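Regulatory protein YycH-like domain-containing protein (Eubacterium rectale, PDB 5COZ) is of unknown function but, with a YycH-like regulatory domain and a lipoprotein-type signal, is probably an exported, membrane-attached protein. Local coordinates at residues Ala84-Leu89 / Val173-Glu178. Sequence-based numbering, arbitrary orientation.
Sequences AKAINL and VKTAKE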
loop_
_atom_site.group_PDB
_atom_site.type_symbol
_atom_site.label_atom_id
_atom_site.label_comp_id
_atom_site.label_asym_id
_atom_site.label_seq_id
_atom_site.Cartn_x
_atom_site.Cartn_y
_atom_site.Cartn_z
ATOM N N ALA A 84 -19.455 -6.147 8.521
ATOM C CA ALA A 84 -20.852 -6.201 8.110
ATOM C C ALA A 84 -21.509 -4.820 8.245
ATOM O O ALA A 84 -22.295 -4.459 7.372
ATOM C CB ALA A 84 -21.612 -7.240 8.953
ATOM N N LYS A 85 -21.155 -4.045 9.299
ATOM C CA LYS A 85 -21.692 -2.679 9.469
ATOM C C LYS A 85 -21.233 -1.800 8.288
ATOM O O LYS A 85 -22.036 -1.107 7.655
ATOM C CB LYS A 85 -21.231 -2.080 10.810
ATOM C CG LYS A 85 -21.817 -0.691 11.101
ATOM C CD LYS A 85 -20.998 0.050 12.144
ATOM C CE LYS A 85 -21.453 1.477 12.373
ATOM N NZ LYS A 85 -21.065 2.380 11.257
ATOM N N ALA A 86 -19.935 -1.896 7.954
ATOM C CA ALA A 86 -19.350 -1.104 6.869
ATOM C C ALA A 86 -20.048 -1.325 5.516
ATOM O O ALA A 86 -20.380 -0.340 4.848
ATOM C CB ALA A 86 -17.871 -1.437 6.750
ATOM N N ILE A 87 -20.290 -2.586 5.095
ATOM C CA ILE A 87 -20.890 -2.851 3.783
ATOM C C ILE A 87 -22.426 -2.988 3.850
ATOM O O ILE A 87 -23.039 -3.320 2.838
ATOM C CB ILE A 87 -20.256 -4.078 3.064
ATOM C CG1 ILE A 87 -20.506 -5.411 3.836
ATOM C CG2 ILE A 87 -18.763 -3.833 2.781
ATOM C CD1 ILE A 87 -20.335 -6.665 2.980
ATOM N N ASN A 88 -23.018 -2.771 5.034
ATOM C CA ASN A 88 -24.478 -2.862 5.280
ATOM C C ASN A 88 -24.990 -4.266 4.931
ATOM O O ASN A 88 -26.022 -4.431 4.270
ATOM C CB ASN A 88 -25.256 -1.756 4.512
ATOM C CG ASN A 88 -26.620 -1.484 5.099
ATOM O OD1 ASN A 88 -26.814 -1.480 6.322
ATOM N ND2 ASN A 88 -27.597 -1.262 4.236
ATOM N N LEU A 89 -24.230 -5.295 5.364
ATOM C CA LEU A 89 -24.605 -6.680 5.093
ATOM C C LEU A 89 -25.851 -7.060 5.898
ATOM O O LEU A 89 -25.953 -6.693 7.067
ATOM C CB LEU A 89 -23.427 -7.601 5.464
ATOM C CG LEU A 89 -23.625 -9.089 5.227
ATOM C CD1 LEU A 89 -23.222 -9.468 3.819
ATOM C CD2 LEU A 89 -22.774 -9.904 6.203
ATOM N N VAL A 173 -11.736 7.426 7.157
ATOM C CA VAL A 173 -11.020 7.648 8.427
ATOM C C VAL A 173 -11.866 7.096 9.592
ATOM O O VAL A 173 -11.343 6.403 10.471
ATOM C CB VAL A 173 -10.689 9.163 8.568
ATOM C CG1 VAL A 173 -10.304 9.520 10.011
ATOM C CG2 VAL A 173 -9.577 9.569 7.596
ATOM N N LYS A 174 -13.179 7.359 9.557
ATOM C CA LYS A 174 -14.116 6.870 10.573
ATOM C C LYS A 174 -14.150 5.330 10.563
ATOM O O LYS A 174 -14.136 4.713 11.627
ATOM C CB LYS A 174 -15.515 7.466 10.324
ATOM C CG LYS A 174 -16.612 6.988 11.271
ATOM C CD LYS A 174 -17.971 7.431 10.712
ATOM C CE LYS A 174 -19.153 6.871 11.470
ATOM N NZ LYS A 174 -19.412 7.626 12.721
ATOM N N THR A 175 -14.088 4.713 9.365
ATOM C CA THR A 175 -14.119 3.245 9.256
ATOM C C THR A 175 -12.831 2.620 9.817
ATOM O O THR A 175 -12.899 1.625 10.533
ATOM C CB THR A 175 -14.357 2.827 7.799
ATOM O OG1 THR A 175 -15.570 3.450 7.353
ATOM C CG2 THR A 175 -14.488 1.315 7.637
ATOM N N ALA A 176 -11.659 3.198 9.484
ATOM C CA ALA A 176 -10.410 2.657 10.027
ATOM C C ALA A 176 -10.414 2.762 11.559
ATOM O O ALA A 176 -9.939 1.859 12.237
ATOM C CB ALA A 176 -9.209 3.397 9.437
ATOM N N LYS A 177 -10.987 3.865 12.110
ATOM C CA LYS A 177 -11.075 4.054 13.562
ATOM C C LYS A 177 -11.983 2.985 14.170
ATOM O O LYS A 177 -11.605 2.373 15.172
ATOM C CB LYS A 177 -11.583 5.459 13.885
ATOM C CG LYS A 177 -11.592 5.796 15.374
ATOM C CD LYS A 177 -12.140 7.203 15.578
ATOM C CE LYS A 177 -12.420 7.530 17.027
ATOM N NZ LYS A 177 -11.167 7.747 17.798
ATOM N N GLU A 178 -13.159 2.736 13.560
ATOM C CA GLU A 178 -14.085 1.673 14.009
ATOM C C GLU A 178 -13.420 0.316 14.008
ATOM O O GLU A 178 -13.680 -0.508 14.884
ATOM C CB GLU A 178 -15.295 1.561 13.073
ATOM C CG GLU A 178 -16.257 2.725 13.043
ATOM C CD GLU A 178 -17.337 2.640 11.973
ATOM O OE1 GLU A 178 -17.182 1.873 10.991
ATOM O OE2 GLU A 178 -18.348 3.358 12.121
#
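Two helices that lie on the same antiparallel sheet, 73-87 and 165-178, come together here near their C-terminal ends through one salt bridge, K85 to E178, and a light methyl contact, A86 to T175. The backbones stay apart: the closest alpha carbons, A86 CA and T175 CA, are 7.2 Å from each other, and side chains span the gap. K85 sends its chain out with CG anti to the backbone N (chi1 -177°) and stays extended until a bend at the last torsion turns the ammonium toward the carboxylate. K85 NZ donates to E178 OE2 at 3.0 Å, approaching on the syn side but 30° out of the carboxylate plane. The grip is one-sided, since E178 OE1 is 3.9 Å from K85 NZ. E178 extends beyond CG, and the two chains cross at about a right angle, so contact is confined to their ends; K85 CE comes to 3.6 Å of E178 OE2 beside the bridge. Deeper in the groove, A86 CB and T175 CG2 are 4.5 Å apart, and both side chains rest on L256 of strand 252-258, which joins the helices from the sheet side. The T175 hydroxyl takes no part in the bridge, being hydrogen-bonded to L171 O one turn earlier in its own helix. K85 and A86 lie in the last turn before the Schellman motif at N88. K174 NZ stands 5.7 Å from K85 NZ, a like charge that the E178 carboxylate may help offset. With an alanine in place of E178, the K85 ammonium would probably lose its carboxylate mate and be freer to turn, facing the K174 charge with less compensation. A single off-plane bridge from an exposed lysine is probably of modest strength, and the shared seat on L256 also ties the helices together.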